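Side-chain contacts in DUF3856 domain-containing protein (Chlorobium tepidum, PDB 2HR2), which is of unknown function but folds as a TPR-like alpha-alpha superhelix, a scaffold that in relatives commonly serves to bind other proteins: residues L13-A18 / A53-F58; Q19-A24 / D28-N33; A61-A66 / L77-K82; Y86-G91 / K99-A104; P123-V128 / E147-R152. All coordinates share one frame; numbering follows the deposited sequence. Where two conformers were deposited one is given.

Contact 1 (L13-A18 / A53-F58); sequences LALSDA and AGFDAF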
# COMPACT_ATOMS: atom_id res chain seq x y z
N LEU A 13 14.84 -3.61 -7.82
CA LEU A 13 14.35 -3.53 -9.20
C LEU A 13 12.98 -4.19 -9.36
O LEU A 13 12.16 -3.73 -10.16
CB LEU A 13 15.36 -4.13 -10.18
CG LEU A 13 16.68 -3.38 -10.29
CD1 LEU A 13 17.66 -4.12 -11.19
CD2 LEU A 13 16.47 -1.97 -10.80
N ALA A 14 12.73 -5.27 -8.62
CA ALA A 14 11.43 -5.93 -8.66
C ALA A 14 10.35 -4.98 -8.15
O ALA A 14 9.28 -4.89 -8.75
CB ALA A 14 11.46 -7.21 -7.84
N LEU A 15 10.64 -4.27 -7.05
CA LEU A 15 9.69 -3.32 -6.48
C LEU A 15 9.49 -2.11 -7.39
O LEU A 15 8.37 -1.64 -7.53
CB LEU A 15 10.10 -2.88 -5.08
CG LEU A 15 9.08 -1.99 -4.33
CD1 LEU A 15 7.77 -2.72 -4.11
CD2 LEU A 15 9.65 -1.54 -3.00
N SER A 16 10.56 -1.59 -7.99
CA SER A 16 10.43 -0.46 -8.91
C SER A 16 9.55 -0.84 -10.10
O SER A 16 8.72 -0.05 -10.52
CB SER A 16 11.79 0.04 -9.39
OG SER A 16 12.51 0.67 -8.34
N ASP A 17 9.75 -2.05 -10.63
CA ASP A 17 8.93 -2.54 -11.74
C ASP A 17 7.46 -2.58 -11.33
O ASP A 17 6.59 -2.13 -12.08
CB ASP A 17 9.38 -3.93 -12.21
CG ASP A 17 10.71 -3.92 -12.98
OD1 ASP A 17 11.22 -2.82 -13.26
OD2 ASP A 17 11.24 -5.01 -13.31
N ALA A 18 7.20 -3.11 -10.14
CA ALA A 18 5.84 -3.19 -9.61
C ALA A 18 5.19 -1.82 -9.50
O ALA A 18 4.04 -1.65 -9.87
CB ALA A 18 5.84 -3.87 -8.25
N ALA A 53 11.98 -4.58 7.61
CA ALA A 53 10.68 -4.12 8.09
C ALA A 53 10.07 -3.08 7.15
O ALA A 53 8.91 -3.20 6.73
CB ALA A 53 10.81 -3.55 9.49
N GLY A 54 10.87 -2.07 6.80
CA GLY A 54 10.44 -1.01 5.90
C GLY A 54 10.21 -1.50 4.48
O GLY A 54 9.21 -1.15 3.86
N PHE A 55 11.13 -2.31 3.97
CA PHE A 55 11.01 -2.84 2.63
C PHE A 55 9.77 -3.71 2.47
O PHE A 55 9.05 -3.59 1.48
CB PHE A 55 12.26 -3.62 2.24
CG PHE A 55 12.27 -4.05 0.81
CD1 PHE A 55 12.63 -3.15 -0.19
CD2 PHE A 55 11.94 -5.34 0.45
CE1 PHE A 55 12.64 -3.54 -1.51
CE2 PHE A 55 11.95 -5.74 -0.87
CZ PHE A 55 12.30 -4.84 -1.86
N ASP A 56 9.52 -4.59 3.44
CA ASP A 56 8.32 -5.44 3.40
C ASP A 56 7.04 -4.59 3.47
O ASP A 56 6.04 -4.92 2.82
CB ASP A 56 8.35 -6.49 4.53
CG ASP A 56 9.40 -7.58 4.29
OD1 ASP A 56 9.78 -7.83 3.13
OD2 ASP A 56 9.84 -8.21 5.28
N ALA A 57 7.08 -3.50 4.24
CA ALA A 57 5.93 -2.60 4.33
C ALA A 57 5.61 -1.97 2.98
O ALA A 57 4.45 -1.87 2.59
CB ALA A 57 6.19 -1.52 5.36
N PHE A 58 6.65 -1.55 2.27
CA PHE A 58 6.50 -0.93 0.96
C PHE A 58 5.91 -1.94 -0.03
O PHE A 58 5.02 -1.60 -0.81
CB PHE A 58 7.86 -0.42 0.46
CG PHE A 58 8.36 0.82 1.16
CD1 PHE A 58 8.02 1.14 2.47
CD2 PHE A 58 9.28 1.64 0.50
CE1 PHE A 58 8.52 2.28 3.09
CE2 PHE A 58 9.79 2.77 1.12
CZ PHE A 58 9.41 3.09 2.41
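The ring of Phe-55 presents its CE1 corner to the CD2 methyl of Leu-15, 3.9 Å away, while Phe-50, just before helix 52-69, meets the same ring edge-to-face. Phe-58 behaves differently: its CB lies 4.1 Å from the same methyl, Leu-15 CD2, but the ring swings off toward Glu-97 and Leu-100 on helix 97-114. One methyl group therefore makes both closest contacts, touching two phenylalanines about one turn apart.

The isobutyl group of Leu-15 is turned away from its own amide nitrogen (chi1 -174°); it and the side chain of Phe-55 approach from opposite directions, the methyl meeting the ring obliquely. Phe-58 instead carries its CG opposite its carbonyl carbon (chi1 -74°), and its side chain crosses that of Leu-15 at about a right angle.

No hydrogen bond joins the segments. The backbones stand well apart, with the CA atoms of Leu-15 and Phe-58 8.4 Å from each other, so large side chains bridge the gap. Helix 27-41, packed on Ala-14 and Ala-18, comes between helices 4-24 and 52-69 in the chain. Such contact between helices two places apart in sequence is characteristic of the stacked layers of a TPR-like superhelix.

Contact 2 (Q19-A24 / D28-N33); sequences QRQLVA and DEAAAN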
# COMPACT_ATOMS: atom_id res chain seq x y z
N GLN A 19 5.95 -0.84 -9.01
CA GLN A 19 5.44 0.52 -8.86
C GLN A 19 5.07 1.17 -10.20
O GLN A 19 4.06 1.88 -10.26
CB GLN A 19 6.43 1.37 -8.07
CG GLN A 19 6.49 0.96 -6.60
CD GLN A 19 7.70 1.52 -5.87
OE1 GLN A 19 8.56 2.17 -6.47
NE2 GLN A 19 7.77 1.25 -4.58
N ARG A 20 5.85 0.93 -11.25
CA ARG A 20 5.52 1.46 -12.58
C ARG A 20 4.28 0.75 -13.12
O ARG A 20 3.43 1.37 -13.77
CB ARG A 20 6.68 1.30 -13.57
CG ARG A 20 7.94 2.06 -13.18
CD ARG A 20 8.85 2.33 -14.37
NE ARG A 20 9.17 1.13 -15.14
CZ ARG A 20 10.08 0.22 -14.80
NH1 ARG A 20 10.78 0.33 -13.67
NH2 ARG A 20 10.27 -0.82 -15.59
N GLN A 21 4.17 -0.54 -12.84
CA GLN A 21 3.03 -1.34 -13.27
C GLN A 21 1.72 -0.91 -12.60
O GLN A 21 0.67 -0.94 -13.22
CB GLN A 21 3.33 -2.83 -13.06
CG GLN A 21 4.37 -3.33 -14.05
CD GLN A 21 4.96 -4.69 -13.70
OE1 GLN A 21 5.03 -5.10 -12.54
NE2 GLN A 21 5.42 -5.40 -14.73
N LEU A 22 1.78 -0.50 -11.33
CA LEU A 22 0.60 -0.00 -10.63
C LEU A 22 0.09 1.25 -11.33
O LEU A 22 -1.11 1.38 -11.57
CB LEU A 22 0.88 0.33 -9.16
CG LEU A 22 1.13 -0.83 -8.19
CD1 LEU A 22 1.65 -0.31 -6.85
CD2 LEU A 22 -0.13 -1.67 -7.99
N VAL A 23 0.99 2.16 -11.65
CA VAL A 23 0.64 3.39 -12.37
C VAL A 23 -0.01 3.08 -13.72
O VAL A 23 -0.95 3.74 -14.13
CB VAL A 23 1.89 4.30 -12.58
CG1 VAL A 23 1.64 5.39 -13.63
CG2 VAL A 23 2.32 4.91 -11.25
N ALA A 24 0.51 2.06 -14.40
CA ALA A 24 0.00 1.65 -15.71
C ALA A 24 -1.26 0.80 -15.66
O ALA A 24 -1.83 0.49 -16.70
CB ALA A 24 1.09 0.89 -16.46
N ASP A 28 -2.07 -7.36 -12.22
CA ASP A 28 -1.63 -8.76 -12.16
C ASP A 28 -0.11 -8.85 -12.07
O ASP A 28 0.43 -9.57 -11.23
CB ASP A 28 -2.07 -9.54 -13.41
CG ASP A 28 -3.57 -9.80 -13.48
OD1 ASP A 28 -4.16 -10.22 -12.46
OD2 ASP A 28 -4.17 -9.62 -14.56
N GLU A 29 0.58 -8.10 -12.92
CA GLU A 29 2.04 -8.09 -12.96
C GLU A 29 2.62 -7.43 -11.72
O GLU A 29 3.61 -7.89 -11.17
CB GLU A 29 2.60 -7.39 -14.20
CG GLU A 29 2.37 -8.11 -15.54
CD GLU A 29 0.91 -8.06 -16.02
OE1 GLU A 29 0.08 -7.41 -15.34
OE2 GLU A 29 0.61 -8.66 -17.08
N ALA A 30 1.99 -6.34 -11.29
CA ALA A 30 2.42 -5.61 -10.11
C ALA A 30 2.37 -6.47 -8.85
O ALA A 30 3.30 -6.45 -8.04
CB ALA A 30 1.57 -4.36 -9.92
N ALA A 31 1.29 -7.23 -8.70
CA ALA A 31 1.14 -8.11 -7.55
C ALA A 31 2.24 -9.16 -7.54
O ALA A 31 2.86 -9.41 -6.51
CB ALA A 31 -0.22 -8.77 -7.56
N ALA A 32 2.49 -9.76 -8.70
CA ALA A 32 3.53 -10.77 -8.84
C ALA A 32 4.92 -10.22 -8.49
O ALA A 32 5.69 -10.87 -7.79
CB ALA A 32 3.53 -11.35 -10.25
N ASN A 33 5.23 -9.02 -8.99
CA ASN A 33 6.52 -8.39 -8.70
C ASN A 33 6.71 -7.97 -7.24
O ASN A 33 7.83 -7.98 -6.74
CB ASN A 33 6.78 -7.19 -9.61
CG ASN A 33 7.29 -7.59 -10.98
OD1 ASN A 33 7.99 -8.58 -11.12
ND2 ASN A 33 6.96 -6.80 -11.99
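The side-chain oxygen of Gln-21, OE1, accepts a hydrogen bond from ND2 of Asn-33 at 2.6 Å. This polar link ties together the first helical hairpin of the TPR-like fold, formed by helices 4-24 and 27-41 across a very short connection; segments 19-24 and 28-33 pack antiparallel at 159°. The bond is moderately bent, with an N-H...O angle of 142°, and the donor is tilted somewhat from the carbonyl plane of Gln-21, although the two amides are nearly coplanar. Asn-33 is fixed at its other end too, because OD1 is hydrogen-bonded to Arg-36, three residues further on.

Gln-21 reaches across because its side chain leaves on the amide-nitrogen side of CA (chi1 -71°) and is extended from there, carrying the amide alongside helix 27-41. Its NE2 lies 3.5 Å from CB of Glu-29, whose side chain then bends away at nearly a right angle to that of Gln-21.

Apart from the amides, the contact is apolar and close. CA atoms of Gln-21 and Ala-30 are 5.3 Å apart, a spacing possible because alanine offers a single methyl, which rests 3.9 Å from CB of Gln-21. Leu-22, also packed on Ala-66 of helix 52-69, completes this layer by laying its CD2 3.7 Å from CB of Ala-30.

Contact 3 (A61-A66 / L77-K82); sequences AGLAEA and LHSADK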
# COMPACT_ATOMS: atom_id res chain seq x y z
N ALA A 61 2.20 -2.53 0.78
CA ALA A 61 1.38 -1.40 0.37
C ALA A 61 1.08 -1.52 -1.12
O ALA A 61 -0.07 -1.40 -1.54
CB ALA A 61 2.10 -0.09 0.65
N GLY A 62 2.13 -1.74 -1.90
CA GLY A 62 2.00 -1.92 -3.34
C GLY A 62 1.12 -3.11 -3.68
O GLY A 62 0.27 -3.02 -4.57
N LEU A 63 1.31 -4.21 -2.97
CA LEU A 63 0.53 -5.42 -3.20
C LEU A 63 -0.95 -5.18 -2.90
O LEU A 63 -1.81 -5.64 -3.65
CB LEU A 63 1.07 -6.58 -2.35
CG LEU A 63 0.35 -7.94 -2.43
CD1 LEU A 63 0.24 -8.45 -3.86
CD2 LEU A 63 1.08 -8.96 -1.58
N ALA A 64 -1.23 -4.46 -1.83
CA ALA A 64 -2.61 -4.14 -1.45
C ALA A 64 -3.30 -3.31 -2.52
O ALA A 64 -4.46 -3.54 -2.84
CB ALA A 64 -2.64 -3.41 -0.11
N GLU A 65 -2.58 -2.33 -3.07
CA GLU A 65 -3.12 -1.50 -4.15
C GLU A 65 -3.45 -2.33 -5.38
O GLU A 65 -4.49 -2.14 -6.01
CB GLU A 65 -2.14 -0.38 -4.53
CG GLU A 65 -2.61 0.49 -5.70
CD GLU A 65 -1.64 1.62 -6.08
OE1 GLU A 65 -0.71 1.93 -5.29
OE2 GLU A 65 -1.84 2.21 -7.17
N ALA A 66 -2.55 -3.25 -5.74
CA ALA A 66 -2.75 -4.11 -6.90
C ALA A 66 -3.95 -5.04 -6.72
O ALA A 66 -4.79 -5.16 -7.60
CB ALA A 66 -1.50 -4.93 -7.18
N LEU A 77 -7.00 -6.76 1.82
CA LEU A 77 -7.16 -6.36 3.21
C LEU A 77 -6.00 -6.85 4.07
O LEU A 77 -5.45 -6.09 4.86
CB LEU A 77 -8.48 -6.89 3.76
CG LEU A 77 -8.83 -6.56 5.22
CD1 LEU A 77 -8.79 -5.07 5.47
CD2 LEU A 77 -10.19 -7.12 5.55
N HIS A 78 -5.64 -8.12 3.90
CA HIS A 78 -4.55 -8.71 4.68
C HIS A 78 -3.19 -8.09 4.36
O HIS A 78 -2.38 -7.88 5.25
CB HIS A 78 -4.56 -10.23 4.61
CG HIS A 78 -5.59 -10.83 5.53
ND1 HIS A 78 -5.32 -11.12 6.85
CD2 HIS A 78 -6.90 -11.11 5.34
CE1 HIS A 78 -6.41 -11.59 7.43
NE2 HIS A 78 -7.38 -11.59 6.53
N SER A 79 -2.96 -7.75 3.09
CA SER A 79 -1.71 -7.12 2.71
C SER A 79 -1.64 -5.71 3.28
O SER A 79 -0.60 -5.30 3.79
CB SER A 79 -1.55 -7.12 1.20
OG SER A 79 -0.26 -6.67 0.85
N ALA A 80 -2.74 -4.96 3.20
CA ALA A 80 -2.78 -3.61 3.75
C ALA A 80 -2.55 -3.61 5.26
O ALA A 80 -1.83 -2.76 5.78
CB ALA A 80 -4.09 -2.94 3.41
N ASP A 81 -3.15 -4.57 5.97
CA ASP A 81 -2.96 -4.67 7.42
C ASP A 81 -1.50 -4.91 7.79
O ASP A 81 -1.01 -4.35 8.77
CB ASP A 81 -3.83 -5.79 8.02
CG ASP A 81 -5.31 -5.46 8.02
OD1 ASP A 81 -5.66 -4.27 7.86
OD2 ASP A 81 -6.13 -6.39 8.20
N LYS A 82 -0.80 -5.74 7.01
CA LYS A 82 0.62 -5.99 7.26
C LYS A 82 1.46 -4.73 7.04
O LYS A 82 2.42 -4.49 7.77
CB LYS A 82 1.14 -7.19 6.45
CG LYS A 82 0.63 -8.55 6.99
CD LYS A 82 1.31 -9.75 6.35
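Helices 61-66 and 77-82 run antiparallel at 156° with their axes only 7.8 Å apart, and the CA atoms of Ala-64 and Ser-79 come within 5.2 Å. This is the helical hairpin at the middle of the TPR-like superhelix, and small residues on both partners permit its close approach. Ala-64 points its methyl at helix 77-82, where it meets CB of Ala-80 at 3.8 Å.

Ser-79 likewise faces the opposite helix, but with a polar end. Its hydroxyl is turned anti to the backbone N (chi1 -172°), a direction that brings OG to the backbone oxygen of His-60, with which it forms a hydrogen bond. A buried hydroxyl is thus satisfied by a carbonyl of the partner helix just before the segment, and the rotation of the side chain is set by that bond. Within the contact itself OG makes packing contacts only: it stands 3.6 Å from N of Ala-64, and no hydrogen bond joins the two segments.

Leu-63 flanks the hydroxyl while its branch also packs on Ala-31, Cys-34 and Met-38 of helix 27-41. Its CB, CG and CD2 all gather round the serine oxygen, CB of Leu-63 being 3.5 Å from OG of Ser-79.

Contact 4 (Y86-G91 / K99-A104); sequences YFNRRG and KLWISA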
# COMPACT_ATOMS: atom_id res chain seq x y z
N TYR A 86 3.33 -1.85 10.35
CA TYR A 86 4.61 -1.15 10.36
C TYR A 86 4.43 0.37 10.44
O TYR A 86 5.07 1.03 11.26
CB TYR A 86 5.43 -1.50 9.10
CG TYR A 86 6.73 -0.73 8.98
CD1 TYR A 86 7.86 -1.12 9.69
CD2 TYR A 86 6.83 0.38 8.14
CE1 TYR A 86 9.05 -0.42 9.58
CE2 TYR A 86 8.02 1.08 8.03
CZ TYR A 86 9.13 0.68 8.75
OH TYR A 86 10.31 1.36 8.64
N PHE A 87 3.59 0.93 9.57
CA PHE A 87 3.39 2.38 9.53
C PHE A 87 2.83 2.98 10.82
O PHE A 87 3.19 4.10 11.19
CB PHE A 87 2.53 2.81 8.34
CG PHE A 87 3.17 2.58 7.00
CD1 PHE A 87 4.38 3.19 6.68
CD2 PHE A 87 2.55 1.81 6.03
CE1 PHE A 87 4.96 3.00 5.44
CE2 PHE A 87 3.13 1.61 4.79
CZ PHE A 87 4.34 2.21 4.49
N ASN A 88 1.95 2.26 11.51
CA ASN A 88 1.41 2.77 12.77
C ASN A 88 2.48 2.82 13.86
O ASN A 88 2.41 3.66 14.75
CB ASN A 88 0.19 1.95 13.21
CG ASN A 88 -1.01 2.12 12.28
OD1 ASN A 88 -1.05 3.01 11.43
ND2 ASN A 88 -1.99 1.25 12.45
N ARG A 89 3.48 1.94 13.77
CA ARG A 89 4.57 1.90 14.75
C ARG A 89 5.73 2.83 14.39
O ARG A 89 6.08 3.71 15.18
CB ARG A 89 5.09 0.47 14.91
N ARG A 90 6.31 2.66 13.20
CA ARG A 90 7.50 3.43 12.78
C ARG A 90 7.30 4.35 11.57
O ARG A 90 8.28 4.79 10.96
CB ARG A 90 8.67 2.46 12.48
CG ARG A 90 9.13 1.61 13.67
CD ARG A 90 10.34 0.74 13.31
N GLY A 91 6.05 4.67 11.22
CA GLY A 91 5.79 5.50 10.04
C GLY A 91 5.97 6.99 10.25
O GLY A 91 5.73 7.50 11.35
N LYS A 99 3.47 8.66 1.55
CA LYS A 99 2.62 8.40 0.38
C LYS A 99 2.15 6.95 0.36
O LYS A 99 1.01 6.66 0.01
CB LYS A 99 3.37 8.74 -0.92
CG LYS A 99 3.68 10.23 -1.05
CD LYS A 99 4.28 10.59 -2.39
CE LYS A 99 5.68 10.05 -2.58
NZ LYS A 99 6.21 10.46 -3.92
N LEU A 100 3.03 6.03 0.74
CA LEU A 100 2.67 4.61 0.82
C LEU A 100 1.79 4.32 2.04
O LEU A 100 0.98 3.40 1.99
CB LEU A 100 3.92 3.72 0.81
CG LEU A 100 4.73 3.72 -0.49
CD1 LEU A 100 6.02 2.92 -0.35
CD2 LEU A 100 3.90 3.18 -1.65
N TRP A 101 1.94 5.09 3.12
CA TRP A 101 1.10 4.93 4.30
C TRP A 101 -0.34 5.24 3.88
O TRP A 101 -1.24 4.42 4.10
CB TRP A 101 1.52 5.91 5.40
CG TRP A 101 0.93 5.66 6.78
CD1 TRP A 101 -0.13 4.86 7.10
CD2 TRP A 101 1.31 6.33 7.99
NE1 TRP A 101 -0.39 4.94 8.45
CE2 TRP A 101 0.47 5.84 9.02
CE3 TRP A 101 2.29 7.27 8.31
CZ2 TRP A 101 0.59 6.26 10.33
CZ3 TRP A 101 2.41 7.69 9.63
CH2 TRP A 101 1.56 7.18 10.62
N ILE A 102 -0.54 6.41 3.28
CA ILE A 102 -1.85 6.85 2.82
C ILE A 102 -2.45 5.83 1.85
O ILE A 102 -3.64 5.51 1.94
CB ILE A 102 -1.79 8.26 2.16
CG1 ILE A 102 -1.45 9.32 3.22
CG2 ILE A 102 -3.13 8.62 1.49
CD1 ILE A 102 -1.21 10.70 2.67
N SER A 103 -1.62 5.32 0.95
CA SER A 103 -2.04 4.30 -0.01
C SER A 103 -2.60 3.06 0.69
O SER A 103 -3.65 2.54 0.30
CB SER A 103 -0.86 3.90 -0.90
OG SER A 103 -1.16 2.79 -1.73
N ALA A 104 -1.90 2.59 1.72
CA ALA A 104 -2.32 1.41 2.47
C ALA A 104 -3.65 1.61 3.19
O ALA A 104 -4.47 0.70 3.25
CB ALA A 104 -1.24 1.01 3.46
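Aromatic packing between Phe-87 and Trp-101 carries this contact. Their planes are close to parallel, at 14°, yet the phenyl and the five-membered ring of the indole are slid apart, with centroids 5.0 Å from each other, and barely overlap. Over one face of each ring lies an aliphatic carbon of the other residue. CB of Phe-87 sits 3.5 Å from the centroid of the Trp-101 five-membered ring and only 4° off its normal, a CH-pi contact of nearly ideal direction. Reciprocally, CA of Trp-101 stands 3.9 Å from the centroid of the Phe-87 ring, over its face. The first torsion of Trp-101 puts CG on the far side from its own N (chi1 -168°) and lays the indole against CB of Phe-87; the two side chains slide past each other in opposite directions.

Apolar contact continues at the far end of the phenyl, where CZ of Phe-87 meets CB of Leu-100 at 4.0 Å.

Polar groups approach without bonding. The backbone O of Phe-87 lies over the indole face, 3.5 Å from CZ2 of Trp-101. Gly-91 brings its carbonyl carbon to 3.7 Å from CZ3 of Trp-101. Asn-88 OD1 is 3.6 Å from NE1 of Trp-101, and no hydrogen bond forms there.

Were Trp-101 replaced by an alanine, the loss of the indole would probably uncover CB of Phe-87 and open a gap beside Gly-91.

In this antiparallel pair of the TPR-like array, helices 73-90 and 97-114, bulky rings separate the backbones, and cohesion rests on shape and dispersion rather than on directed polar bonds.

Contact 5 (P123-V128 / E147-R152); sequences PEFKKV and EVAIDR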
# COMPACT_ATOMS: atom_id res chain seq x y z
N PRO A 123 -15.04 5.08 8.51
CA PRO A 123 -13.98 5.78 9.23
C PRO A 123 -12.60 5.74 8.55
O PRO A 123 -11.83 6.67 8.73
CB PRO A 123 -13.95 5.08 10.60
CG PRO A 123 -14.74 3.85 10.45
CD PRO A 123 -15.70 4.07 9.35
N GLU A 124 -12.30 4.68 7.79
CA GLU A 124 -11.03 4.61 7.06
C GLU A 124 -10.98 5.61 5.92
O GLU A 124 -9.94 6.21 5.68
CB GLU A 124 -10.74 3.19 6.56
CG GLU A 124 -10.27 2.26 7.66
CD GLU A 124 -8.82 2.49 8.09
OE1 GLU A 124 -7.94 2.53 7.21
OE2 GLU A 124 -8.55 2.58 9.30
N PHE A 125 -12.10 5.79 5.21
CA PHE A 125 -12.17 6.81 4.15
C PHE A 125 -11.99 8.21 4.73
O PHE A 125 -11.36 9.06 4.10
CB PHE A 125 -13.48 6.75 3.36
CG PHE A 125 -13.54 5.64 2.34
CD1 PHE A 125 -12.69 5.64 1.24
CD2 PHE A 125 -14.46 4.61 2.46
CE1 PHE A 125 -12.75 4.63 0.29
CE2 PHE A 125 -14.53 3.60 1.51
CZ PHE A 125 -13.67 3.61 0.42
N LYS A 126 -12.55 8.45 5.92
CA LYS A 126 -12.38 9.72 6.60
C LYS A 126 -10.90 9.92 6.96
O LYS A 126 -10.37 11.02 6.81
CB LYS A 126 -13.24 9.79 7.88
CG LYS A 126 -13.32 11.17 8.53
CD LYS A 126 -14.15 11.17 9.83
N LYS A 127 -10.25 8.85 7.41
CA LYS A 127 -8.83 8.88 7.79
C LYS A 127 -7.94 9.23 6.60
O LYS A 127 -6.94 9.92 6.76
CB LYS A 127 -8.42 7.52 8.40
CG LYS A 127 -6.99 7.41 8.94
CD LYS A 127 -6.75 8.21 10.22
CE LYS A 127 -5.30 8.07 10.69
NZ LYS A 127 -5.02 8.84 11.94
N VAL A 128 -8.31 8.75 5.41
CA VAL A 128 -7.55 9.05 4.19
C VAL A 128 -7.56 10.56 3.95
O VAL A 128 -6.51 11.16 3.70
CB VAL A 128 -8.09 8.31 2.94
CG1 VAL A 128 -7.41 8.80 1.67
CG2 VAL A 128 -7.87 6.81 3.07
N GLU A 147 -12.15 12.04 -3.83
CA GLU A 147 -13.45 11.95 -4.48
C GLU A 147 -14.12 10.60 -4.19
O GLU A 147 -15.31 10.55 -3.91
CB GLU A 147 -13.35 12.21 -5.98
CG GLU A 147 -14.65 11.94 -6.72
CD GLU A 147 -14.68 12.57 -8.08
OE1 GLU A 147 -14.58 13.81 -8.15
OE2 GLU A 147 -14.84 11.83 -9.08
N VAL A 148 -13.35 9.52 -4.27
CA VAL A 148 -13.88 8.20 -3.96
C VAL A 148 -14.33 8.18 -2.50
O VAL A 148 -15.43 7.73 -2.19
CB VAL A 148 -12.83 7.10 -4.22
CG1 VAL A 148 -13.24 5.78 -3.58
CG2 VAL A 148 -12.63 6.93 -5.71
N ALA A 149 -13.48 8.69 -1.61
CA ALA A 149 -13.77 8.73 -0.19
C ALA A 149 -15.07 9.45 0.13
O ALA A 149 -15.89 8.94 0.87
CB ALA A 149 -12.62 9.39 0.56
N ILE A 150 -15.25 10.63 -0.45
CA ILE A 150 -16.43 11.43 -0.16
C ILE A 150 -17.70 10.84 -0.78
O ILE A 150 -18.76 10.89 -0.17
CB ILE A 150 -16.22 12.94 -0.55
CG1 ILE A 150 -17.03 13.85 0.35
CG2 ILE A 150 -16.51 13.21 -2.02
CD1 ILE A 150 -16.41 14.04 1.73
N ASP A 151 -17.59 10.26 -1.98
CA ASP A 151 -18.75 9.64 -2.63
C ASP A 151 -19.21 8.41 -1.87
O ASP A 151 -20.41 8.22 -1.69
CB ASP A 151 -18.45 9.29 -4.09
CG ASP A 151 -18.28 10.53 -4.97
OD1 ASP A 151 -18.58 11.65 -4.51
OD2 ASP A 151 -17.84 10.38 -6.13
N ARG A 152 -18.27 7.58 -1.42
CA ARG A 152 -18.59 6.38 -0.65
C ARG A 152 -19.16 6.70 0.74
O ARG A 152 -20.13 6.07 1.17
CB ARG A 152 -17.36 5.47 -0.54
CG ARG A 152 -16.90 4.80 -1.85
CD ARG A 152 -18.03 4.04 -2.54
NE ARG A 152 -18.70 3.11 -1.64
CZ ARG A 152 -19.84 2.46 -1.91
NH1 ARG A 152 -20.48 2.62 -3.05
NH2 ARG A 152 -20.34 1.65 -0.99
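The last helical pair of the TPR-like superhelix, helices 118-134 and 142-157, meets here through Phe-125, which packs against three residues of the opposite helix. Its ring corner CD1 lies 3.6 Å from CA of Ala-149, and the methyl of that alanine stands 3.9 Å from CB of Phe-125. With so small a partner the backbones draw together, the CA atoms of Phe-125 and Ala-149 being 5.0 Å apart.

A first torsion of -78°, with CG of Phe-125 trans to the carbonyl carbon, sends the ring across the partner helix, past Ala-149, with CE1 toward Val-148 and CE2 toward Arg-152. CB of Arg-152 lies over one face of the Phe-125 ring in a CH-pi contact, 4.3 Å from its centroid and 23° off the normal. CG of Arg-152 follows at 4.1 Å from CZ of Phe-125. Val-148 adds a methyl, CG1, 4.1 Å from CE1 of Phe-125.

Segments 123-128 and 147-152 run at 145° to each other, the antiparallel hairpin geometry of alpha-alpha repeat folds, and helix 97-114 closes round the same core, with Ala-109 touching Phe-125 and Tyr-106 touching Val-148.

A serine in place of Phe-125 would probably leave a gap between the helices and deprive CB of Arg-152 of the ring it rests on.

Only the aliphatic part of the arginine serves the ring. Its chain bends beyond CG, and the guanidinium group, its plane steeply inclined to the phenyl, departs to a salt bridge in which NE of Arg-152 meets OD2 of Asp-113, near the end of helix 97-114.

How the contacts relate
Contacts 1 and 3 are buried, contacts 2 and 5 partly so, and contact 4 is a surface contact by the exposure of its residues. Contacts 2, 3, 4 and 5 each pair helices consecutive in the chain, whereas contact 1 skips one helix; it shares helix 4-24 with contact 2 and helix 52-69 with contact 3, while helix 73-90 serves both 3 and 4. Chemistry varies with place: alanines or a serine permit close backbones in contacts 2, 3 and 5, phenylalanines take part in 1, 4 and 5, and a hydrogen bond across the segments occurs only in contact 2. Contact 5 stands apart, its centre about 26 Å from that of contact 1, and meets contact 4 through Ile-102 and Val-128.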